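Local coordinates for protein N-acetylneuraminate lyase (Fusobacterium nucleatum subsp. nucleatum ATCC 25586, PDB 5ZKA) that belongs to the dihydrodipicolinate synthetase family and adopts a TIM-barrel fold, at residues Ile43-Tyr57 with Ile219-Lys231. Sequence-based numbering, arbitrary orientation.
Sequences IIRYNIDKMKVDGLY and IGSTYNINGIRAK
In this TIM barrel the first and eighth barrel helices pack side by side, segments 43-49 and 223-231 running nearly parallel (2°) with a closest axis approach of 9.3 Å, and N47 and N224 join them through their side-chain amides. N47 ND2 gives a hydrogen bond to N224 OD1 (3.0 Å), the amide planes standing 79° apart, and another to I43 O. N224 ND2 bonds S221 O and A24 O, while N47 OD1 meets S23 OG. An amide donates through ND2 and accepts through OD1, so each buried asparagine can bond on two sides. N224 O, at the Y46 ring edge, has no hydrogen-bond partner.

Beyond the helix end, M51 bends at chi2 (-64°) and chi3 to lay SD against the I225-G227 backbone; G227 N makes a weak hydrogen bond to SD (3.5 Å), and a glycine lets M51 come close. Long K231 reaches the loop: NZ bonds K52 O (2.8 Å) and forms a salt bridge with D54 OD1 (3.1 Å), whose carboxylate I21 N holds through OD2. I219 CG2 sits over the Y57 ring face (4.0 Å from its centroid). The amide pair thus links both helices to strand 20-24, while the lysine ties the eighth helix to the loop after the first.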
loop_
_atom_site.group_PDB
_atom_site.type_symbol
_atom_site.label_atom_id
_atom_site.label_comp_id
_atom_site.label_asym_id
_atom_site.label_seq_id
_atom_site.Cartn_x
_atom_site.Cartn_y
_atom_site.Cartn_z
ATOM N N ILE A 43 3.143 9.026 30.965
ATOM C CA ILE A 43 3.142 8.539 29.589
ATOM C C ILE A 43 4.156 9.307 28.754
ATOM O O ILE A 43 4.875 8.730 27.929
ATOM C CB ILE A 43 1.730 8.639 28.988
ATOM C CG1 ILE A 43 0.759 7.711 29.717
ATOM C CG2 ILE A 43 1.762 8.312 27.493
ATOM C CD1 ILE A 43 -0.690 7.832 29.196
ATOM N N ILE A 44 4.216 10.624 28.942
ATOM C CA ILE A 44 5.208 11.442 28.254
ATOM C C ILE A 44 6.619 10.978 28.602
ATOM O O ILE A 44 7.464 10.797 27.716
ATOM C CB ILE A 44 5.006 12.929 28.607
ATOM C CG1 ILE A 44 3.696 13.444 28.002
ATOM C CG2 ILE A 44 6.181 13.755 28.119
ATOM C CD1 ILE A 44 3.191 14.736 28.640
ATOM N N ARG A 45 6.902 10.807 29.900
ATOM C CA ARG A 45 8.233 10.362 30.309
ATOM C C ARG A 45 8.577 9.002 29.705
ATOM O O ARG A 45 9.705 8.785 29.251
ATOM C CB ARG A 45 8.334 10.314 31.836
ATOM C CG ARG A 45 8.358 11.684 32.501
ATOM C CD ARG A 45 9.780 12.154 32.866
ATOM N NE ARG A 45 10.669 12.239 31.703
ATOM C CZ ARG A 45 10.716 13.267 30.858
ATOM N NH1 ARG A 45 9.915 14.312 31.027
ATOM N NH2 ARG A 45 11.556 13.248 29.829
ATOM N N TYR A 46 7.614 8.076 29.674
ATOM C CA TYR A 46 7.873 6.768 29.073
ATOM C C TYR A 46 8.242 6.899 27.598
ATOM O O TYR A 46 9.201 6.274 27.132
ATOM C CB TYR A 46 6.649 5.869 29.243
ATOM C CG TYR A 46 6.876 4.424 28.867
ATOM C CD1 TYR A 46 7.540 3.559 29.730
ATOM C CD2 TYR A 46 6.399 3.914 27.667
ATOM C CE1 TYR A 46 7.743 2.228 29.388
ATOM C CE2 TYR A 46 6.596 2.598 27.322
ATOM C CZ TYR A 46 7.271 1.757 28.186
ATOM O OH TYR A 46 7.457 0.438 27.832
ATOM N N ASN A 47 7.502 7.721 26.846
ATOM C CA ASN A 47 7.800 7.889 25.424
ATOM C C ASN A 47 9.189 8.477 25.201
ATOM O O ASN A 47 9.946 8.009 24.339
ATOM C CB ASN A 47 6.739 8.774 24.772
ATOM C CG ASN A 47 5.551 7.982 24.310
ATOM O OD1 ASN A 47 5.622 7.288 23.297
ATOM N ND2 ASN A 47 4.455 8.059 25.055
ATOM N N ILE A 48 9.539 9.520 25.948
ATOM C CA ILE A 48 10.816 10.186 25.716
ATOM C C ILE A 48 11.970 9.325 26.226
ATOM O O ILE A 48 12.987 9.151 25.542
ATOM C CB ILE A 48 10.822 11.574 26.379
ATOM C CG1 ILE A 48 9.748 12.474 25.762
ATOM C CG2 ILE A 48 12.205 12.204 26.274
ATOM C CD1 ILE A 48 9.509 13.761 26.578
ATOM N N ASP A 49 11.838 8.795 27.443
ATOM C CA ASP A 49 12.967 8.146 28.105
ATOM C C ASP A 49 13.136 6.679 27.726
ATOM O O ASP A 49 14.268 6.179 27.726
ATOM C CB ASP A 49 12.831 8.239 29.631
ATOM C CG ASP A 49 12.759 9.677 30.141
ATOM O OD1 ASP A 49 13.164 10.611 29.415
ATOM O OD2 ASP A 49 12.301 9.865 31.291
ATOM N N LYS A 50 12.051 5.962 27.443
ATOM C CA LYS A 50 12.142 4.526 27.185
ATOM C C LYS A 50 11.873 4.151 25.738
ATOM O O LYS A 50 12.585 3.307 25.184
ATOM C CB LYS A 50 11.176 3.760 28.098
ATOM C CG LYS A 50 11.448 3.958 29.604
ATOM C CD LYS A 50 12.869 3.587 29.982
ATOM C CE LYS A 50 13.166 3.977 31.428
ATOM N NZ LYS A 50 14.574 3.666 31.846
ATOM N N MET A 51 10.860 4.747 25.107
ATOM C CA MET A 51 10.653 4.537 23.677
ATOM C C MET A 51 11.648 5.319 22.831
ATOM O O MET A 51 11.833 4.984 21.658
ATOM C CB MET A 51 9.220 4.911 23.280
ATOM C CG MET A 51 8.138 4.115 24.022
ATOM S SD MET A 51 8.146 2.321 23.682
ATOM C CE MET A 51 9.209 1.682 25.009
ATOM N N LYS A 52 12.302 6.333 23.402
ATOM C CA LYS A 52 13.302 7.136 22.690
ATOM C C LYS A 52 12.739 7.735 21.398
ATOM O O LYS A 52 13.447 7.867 20.398
ATOM C CB LYS A 52 14.563 6.317 22.395
ATOM C CG LYS A 52 15.291 5.833 23.632
ATOM C CD LYS A 52 15.738 6.991 24.484
ATOM C CE LYS A 52 16.747 6.509 25.530
ATOM N NZ LYS A 52 17.330 7.638 26.299
ATOM N N VAL A 53 11.459 8.118 21.422
ATOM C CA VAL A 53 10.859 8.729 20.236
ATOM C C VAL A 53 11.571 10.036 19.907
ATOM O O VAL A 53 12.154 10.699 20.774
ATOM C CB VAL A 53 9.354 8.994 20.413
ATOM C CG1 VAL A 53 8.599 7.704 20.629
ATOM C CG2 VAL A 53 9.134 9.980 21.550
ATOM N N ASP A 54 11.544 10.392 18.631
ATOM C CA ASP A 54 12.055 11.675 18.172
ATOM C C ASP A 54 11.076 12.817 18.410
ATOM O O ASP A 54 11.495 13.977 18.410
ATOM C CB ASP A 54 12.388 11.595 16.676
ATOM C CG ASP A 54 13.344 10.458 16.360
ATOM O OD1 ASP A 54 14.466 10.484 16.897
ATOM O OD2 ASP A 54 12.974 9.539 15.593
ATOM N N GLY A 55 9.795 12.524 18.610
ATOM C CA GLY A 55 8.821 13.589 18.766
ATOM C C GLY A 55 7.543 13.066 19.377
ATOM O O GLY A 55 7.334 11.854 19.496
ATOM N N LEU A 56 6.693 14.009 19.791
ATOM C CA LEU A 56 5.352 13.703 20.272
ATOM C C LEU A 56 4.342 14.463 19.424
ATOM O O LEU A 56 4.527 15.655 19.158
ATOM C CB LEU A 56 5.182 14.071 21.751
ATOM C CG LEU A 56 6.025 13.265 22.744
ATOM C CD1 LEU A 56 5.859 13.809 24.155
ATOM C CD2 LEU A 56 5.656 11.785 22.691
ATOM N N TYR A 57 3.299 13.758 18.986
ATOM C CA TYR A 57 2.169 14.337 18.274
ATOM C C TYR A 57 1.024 14.464 19.269
ATOM O O TYR A 57 0.433 13.459 19.674
ATOM C CB TYR A 57 1.798 13.445 17.093
ATOM C CG TYR A 57 0.798 14.015 16.139
ATOM C CD1 TYR A 57 1.193 14.872 15.119
ATOM C CD2 TYR A 57 -0.540 13.648 16.215
ATOM C CE1 TYR A 57 0.265 15.368 14.206
ATOM C CE2 TYR A 57 -1.464 14.140 15.314
ATOM C CZ TYR A 57 -1.055 14.998 14.317
ATOM O OH TYR A 57 -1.982 15.474 13.416
ATOM N N ILE A 219 4.113 8.925 12.397
ATOM C CA ILE A 219 3.338 9.336 13.565
ATOM C C ILE A 219 2.339 8.216 13.842
ATOM O O ILE A 219 1.543 7.871 12.962
ATOM C CB ILE A 219 2.618 10.674 13.306
ATOM C CG1 ILE A 219 3.643 11.762 13.021
ATOM C CG2 ILE A 219 1.711 11.060 14.465
ATOM C CD1 ILE A 219 3.036 13.010 12.299
ATOM N N GLY A 220 2.402 7.614 15.028
ATOM C CA GLY A 220 1.600 6.422 15.272
ATOM C C GLY A 220 1.255 6.188 16.725
ATOM O O GLY A 220 2.001 6.568 17.631
ATOM N N SER A 221 0.121 5.520 16.943
ATOM C CA SER A 221 -0.299 5.180 18.304
ATOM C C SER A 221 0.535 4.057 18.897
ATOM O O SER A 221 0.746 4.016 20.117
ATOM C CB SER A 221 -1.764 4.757 18.309
ATOM O OG SER A 221 -1.970 3.666 17.418
ATOM N N THR A 222 0.980 3.107 18.077
ATOM C CA THR A 222 1.659 1.967 18.692
ATOM C C THR A 222 3.056 2.312 19.174
ATOM O O THR A 222 3.637 1.539 19.946
ATOM C CB THR A 222 1.732 0.781 17.727
ATOM O OG1 THR A 222 2.611 1.086 16.636
ATOM C CG2 THR A 222 0.344 0.443 17.192
ATOM N N TYR A 223 3.592 3.464 18.780
ATOM C CA TYR A 223 4.933 3.816 19.211
ATOM C C TYR A 223 4.972 4.157 20.694
ATOM O O TYR A 223 6.063 4.185 21.273
ATOM C CB TYR A 223 5.465 4.973 18.349
ATOM C CG TYR A 223 5.353 4.691 16.857
ATOM C CD1 TYR A 223 5.454 3.389 16.359
ATOM C CD2 TYR A 223 5.097 5.708 15.952
ATOM C CE1 TYR A 223 5.326 3.118 14.990
ATOM C CE2 TYR A 223 4.966 5.446 14.582
ATOM C CZ TYR A 223 5.083 4.159 14.110
ATOM O OH TYR A 223 4.952 3.912 12.756
ATOM N N ASN A 224 3.803 4.387 21.317
ATOM C CA ASN A 224 3.740 4.558 22.769
ATOM C C ASN A 224 4.313 3.342 23.496
ATOM O O ASN A 224 4.814 3.470 24.616
ATOM C CB ASN A 224 2.292 4.781 23.224
ATOM C CG ASN A 224 1.766 6.183 22.903
ATOM O OD1 ASN A 224 2.016 7.133 23.641
ATOM N ND2 ASN A 224 1.009 6.305 21.803
ATOM N N ILE A 225 4.223 2.159 22.890
ATOM C CA ILE A 225 4.734 0.940 23.514
ATOM C C ILE A 225 5.707 0.175 22.635
ATOM O O ILE A 225 6.454 -0.683 23.154
ATOM C CB ILE A 225 3.564 0.019 23.927
ATOM C CG1 ILE A 225 2.687 -0.291 22.706
ATOM C CG2 ILE A 225 2.725 0.664 25.025
ATOM C CD1 ILE A 225 1.709 -1.438 22.937
ATOM N N ASN A 226 5.737 0.407 21.320
ATOM C CA ASN A 226 6.593 -0.352 20.408
ATOM C C ASN A 226 7.550 0.561 19.639
ATOM O O ASN A 226 7.981 0.231 18.529
ATOM C CB ASN A 226 5.742 -1.184 19.446
ATOM C CG ASN A 226 6.562 -2.211 18.682
ATOM O OD1 ASN A 226 7.390 -2.927 19.262
ATOM N ND2 ASN A 226 6.346 -2.279 17.365
ATOM N N GLY A 227 7.905 1.707 20.234
ATOM C CA GLY A 227 8.741 2.679 19.548
ATOM C C GLY A 227 10.160 2.216 19.269
ATOM O O GLY A 227 10.796 2.710 18.332
ATOM N N ILE A 228 10.692 1.299 20.089
ATOM C CA ILE A 228 12.046 0.789 19.850
ATOM C C ILE A 228 12.114 0.098 18.494
ATOM O O ILE A 228 12.966 0.419 17.655
ATOM C CB ILE A 228 12.482 -0.157 20.985
ATOM C CG1 ILE A 228 12.570 0.607 22.306
ATOM C CG2 ILE A 228 13.839 -0.827 20.668
ATOM C CD1 ILE A 228 13.417 1.848 22.232
ATOM N N ARG A 229 11.211 -0.862 18.262
ATOM C CA ARG A 229 11.184 -1.571 16.980
ATOM C C ARG A 229 10.917 -0.619 15.823
ATOM O O ARG A 229 11.502 -0.764 14.744
ATOM C CB ARG A 229 10.114 -2.667 16.996
ATOM C CG ARG A 229 10.536 -3.971 17.687
ATOM C CD ARG A 229 9.481 -5.052 17.433
ATOM N NE ARG A 229 9.767 -6.243 18.221
ATOM C CZ ARG A 229 9.233 -6.505 19.408
ATOM N NH1 ARG A 229 8.366 -5.647 19.939
ATOM N NH2 ARG A 229 9.577 -7.616 20.068
ATOM N N ALA A 230 10.032 0.358 16.026
ATOM C CA ALA A 230 9.683 1.274 14.942
ATOM C C ALA A 230 10.895 2.062 14.469
ATOM O O ALA A 230 11.102 2.232 13.262
ATOM C CB ALA A 230 8.580 2.229 15.391
ATOM N N LYS A 231 11.697 2.576 15.404
ATOM C CA LYS A 231 12.925 3.255 15.006
ATOM C C LYS A 231 13.881 2.303 14.291
ATOM O O LYS A 231 14.563 2.701 13.340
ATOM C CB LYS A 231 13.606 3.877 16.227
ATOM C CG LYS A 231 12.927 5.127 16.736
ATOM C CD LYS A 231 13.786 5.809 17.793
ATOM C CE LYS A 231 14.735 6.813 17.180
ATOM N NZ LYS A 231 15.158 7.791 18.213
HETATM O O HOH W 1 6.712 -1.305 25.957
#